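Local coordinates for protein fructokinase (Silicibacter sp., PDB 3C8U) that probably transfers a phosphate group from ATP to fructose, at residues Gly131-Leu134 with Leu135-Ala138. Residues are numbered along the deposited sequence; the frame is centred on the assembly and turned at random.
Sequences GNYL and LFDA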
ATOM      1  N   GLY A 131      -0.756   0.059  -0.075  1.00 19.72           N
ATOM      2  CA  GLY A 131       0.160  -0.434  -1.137  1.00 17.36           C
ATOM      3  C   GLY A 131      -0.139   0.098  -2.517  1.00 17.40           C
ATOM      4  O   GLY A 131      -1.091   0.814  -2.731  1.00 18.63           O
ATOM      5  N   ASN A 132       0.653  -0.327  -3.481  1.00 17.17           N
ATOM      6  CA  ASN A 132       0.483   0.128  -4.852  1.00 19.13           C
ATOM      7  C   ASN A 132      -0.522  -0.697  -5.653  1.00 17.90           C
ATOM      8  O   ASN A 132      -1.046  -0.229  -6.649  1.00 20.99           O
ATOM      9  CB  ASN A 132       1.849   0.160  -5.549  1.00 19.51           C
ATOM     10  CG  ASN A 132       2.799   1.146  -4.895  1.00 21.19           C
ATOM     11  OD1 ASN A 132       2.384   2.247  -4.491  1.00 31.55           O
ATOM     12  ND2 ASN A 132       4.048   0.774  -4.780  1.00 26.30           N
ATOM     13  N   TYR A 133      -0.746  -1.944  -5.224  1.00 18.49           N
ATOM     14  CA  TYR A 133      -1.500  -2.929  -6.025  1.00 19.23           C
ATOM     15  C   TYR A 133      -2.759  -3.467  -5.369  1.00 18.05           C
ATOM     16  O   TYR A 133      -3.070  -4.646  -5.521  1.00 19.16           O
ATOM     17  CB  TYR A 133      -0.584  -4.103  -6.430  1.00 17.08           C
ATOM     18  CG  TYR A 133       0.679  -3.611  -7.105  1.00 20.82           C
ATOM     19  CD1 TYR A 133       0.616  -2.924  -8.314  1.00 25.31           C
ATOM     20  CD2 TYR A 133       1.922  -3.793  -6.524  1.00 18.05           C
ATOM     21  CE1 TYR A 133       1.765  -2.441  -8.924  1.00 21.81           C
ATOM     22  CE2 TYR A 133       3.072  -3.312  -7.129  1.00 19.11           C
ATOM     23  CZ  TYR A 133       2.988  -2.641  -8.325  1.00 22.52           C
ATOM     24  OH  TYR A 133       4.140  -2.161  -8.924  1.00 23.25           O
ATOM     25  N   LEU A 134      -3.496  -2.582  -4.684  1.00 17.38           N
ATOM     26  CA  LEU A 134      -4.677  -2.986  -3.916  1.00 18.68           C
ATOM     27  C   LEU A 134      -5.984  -2.890  -4.676  1.00 18.64           C
ATOM     28  O   LEU A 134      -7.013  -3.400  -4.220  1.00 20.05           O
ATOM     29  CB  LEU A 134      -4.762  -2.222  -2.596  1.00 19.38           C
ATOM     30  CG  LEU A 134      -3.514  -2.347  -1.680  1.00 19.92           C
ATOM     31  CD1 LEU A 134      -3.874  -1.761  -0.296  1.00 18.21           C
ATOM     32  CD2 LEU A 134      -2.939  -3.790  -1.558  1.00 15.24           C
ATOM     33  N   LEU A 135      -5.900  -2.259  -5.844  1.00 19.15           N
ATOM     34  CA  LEU A 135      -7.040  -2.017  -6.747  1.00 20.16           C
ATOM     35  C   LEU A 135      -6.591  -2.285  -8.182  1.00 21.54           C
ATOM     36  O   LEU A 135      -6.820  -1.521  -9.113  1.00 19.62           O
ATOM     37  CB  LEU A 135      -7.575  -0.587  -6.591  1.00 17.14           C
ATOM     38  CG  LEU A 135      -8.328  -0.334  -5.267  1.00 22.32           C
ATOM     39  CD1 LEU A 135      -8.813   1.106  -5.135  1.00 21.14           C
ATOM     40  CD2 LEU A 135      -9.493  -1.313  -5.049  1.00 19.22           C
ATOM     41  N   PHE A 136      -5.876  -3.386  -8.300  1.00 20.84           N
ATOM     42  CA  PHE A 136      -5.094  -3.711  -9.503  1.00 21.43           C
ATOM     43  C   PHE A 136      -5.677  -4.881 -10.295  1.00 21.01           C
ATOM     44  O   PHE A 136      -5.792  -6.019  -9.819  1.00 20.88           O
ATOM     45  CB  PHE A 136      -3.643  -3.978  -9.055  1.00 23.28           C
ATOM     46  CG  PHE A 136      -2.658  -4.103 -10.169  1.00 21.25           C
ATOM     47  CD1 PHE A 136      -2.376  -3.026 -11.001  1.00 19.45           C
ATOM     48  CD2 PHE A 136      -1.957  -5.291 -10.348  1.00 20.03           C
ATOM     49  CE1 PHE A 136      -1.435  -3.145 -12.016  1.00 19.85           C
ATOM     50  CE2 PHE A 136      -1.018  -5.427 -11.377  1.00 25.05           C
ATOM     51  CZ  PHE A 136      -0.759  -4.363 -12.213  1.00 22.26           C
ATOM     52  N   ASP A 137      -6.071  -4.553 -11.520  1.00 21.93           N
ATOM     53  CA  ASP A 137      -6.804  -5.481 -12.391  1.00 24.34           C
ATOM     54  C   ASP A 137      -5.838  -6.406 -13.145  1.00 24.81           C
ATOM     55  O   ASP A 137      -5.526  -6.248 -14.329  1.00 21.53           O
ATOM     56  CB  ASP A 137      -7.734  -4.708 -13.322  1.00 25.00           C
ATOM     57  CG  ASP A 137      -8.758  -5.590 -14.026  1.00 27.03           C
ATOM     58  OD1 ASP A 137      -8.845  -6.816 -13.808  1.00 22.80           O
ATOM     59  OD2 ASP A 137      -9.510  -5.014 -14.815  1.00 32.71           O
ATOM     60  N   ALA A 138      -5.374  -7.363 -12.374  1.00 22.84           N
ATOM     61  CA  ALA A 138      -4.517  -8.469 -12.848  1.00 22.48           C
ATOM     62  C   ALA A 138      -4.831  -9.741 -12.078  1.00 24.37           C
ATOM     63  O   ALA A 138      -5.372  -9.690 -10.971  1.00 26.56           O
ATOM     64  CB  ALA A 138      -3.052  -8.136 -12.660  1.00 19.22           C
TER
HETATM   65  O   HOH W   1      -3.707  -0.811  -7.594  1.00 17.36           O
HETATM   66  O   HOH W   2      -5.447  -5.392  -6.277  1.00 26.52           O
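Tyr133 and Phe136, three residues apart on a buried turn, pair as aromatics in a T-shaped (edge-to-face) arrangement. The tyrosine brings the CD1 corner of its ring over the centre of one phenylalanine face, 3.9 Å from Phe136 CG; the planes meet at 60° and the centroids stand 5.1 Å apart. With chi1 of Phe136 at -170°, its ring swings away from its own amide, and with CG of Tyr133 opposite the carbonyl carbon the two side chains come to lie alongside each other, pointing the same way. Both rings also pack on Pro80. The other end of the tyrosine is fixed by a hydrogen bond from OH to the carbonyl oxygen of Gly78, and Asn132 CB lies over the centre of one face of its ring.

Two waters take the place of direct backbone bonds within the turn. One donates to Asn132 O at 2.9 Å and accepts from Leu135 N in a longer bond; the second donates to Tyr133 O at 2.6 Å and accepts from Phe136 N at 2.9 Å. Each thus bridges a carbonyl to an amide three residues on. Leu134 N and O are hydrogen-bonded to Ser28 OG and Trp148 NE1 respectively. The turn leaves the C-terminal end of strand 126-131 in the parallel sheet, whose 2-3-1-4-5 order fits a P-loop kinase; Asn132 OD1 is hydrogen-bonded to Lys35 NZ of the probable Walker A motif.

The leucines pack against the neighbouring strands. Leu134 touches Ala26 of strand 23-28, whereas Leu135, its CD2 3.3 Å from Leu134 O beside the preceding carbonyl, reaches Ser28 as well as Ser151 and Arg153 of strand 150-154. Shortening Leu135 to an alanine would probably leave a gap against strand 150-154, where the lost branch had packed.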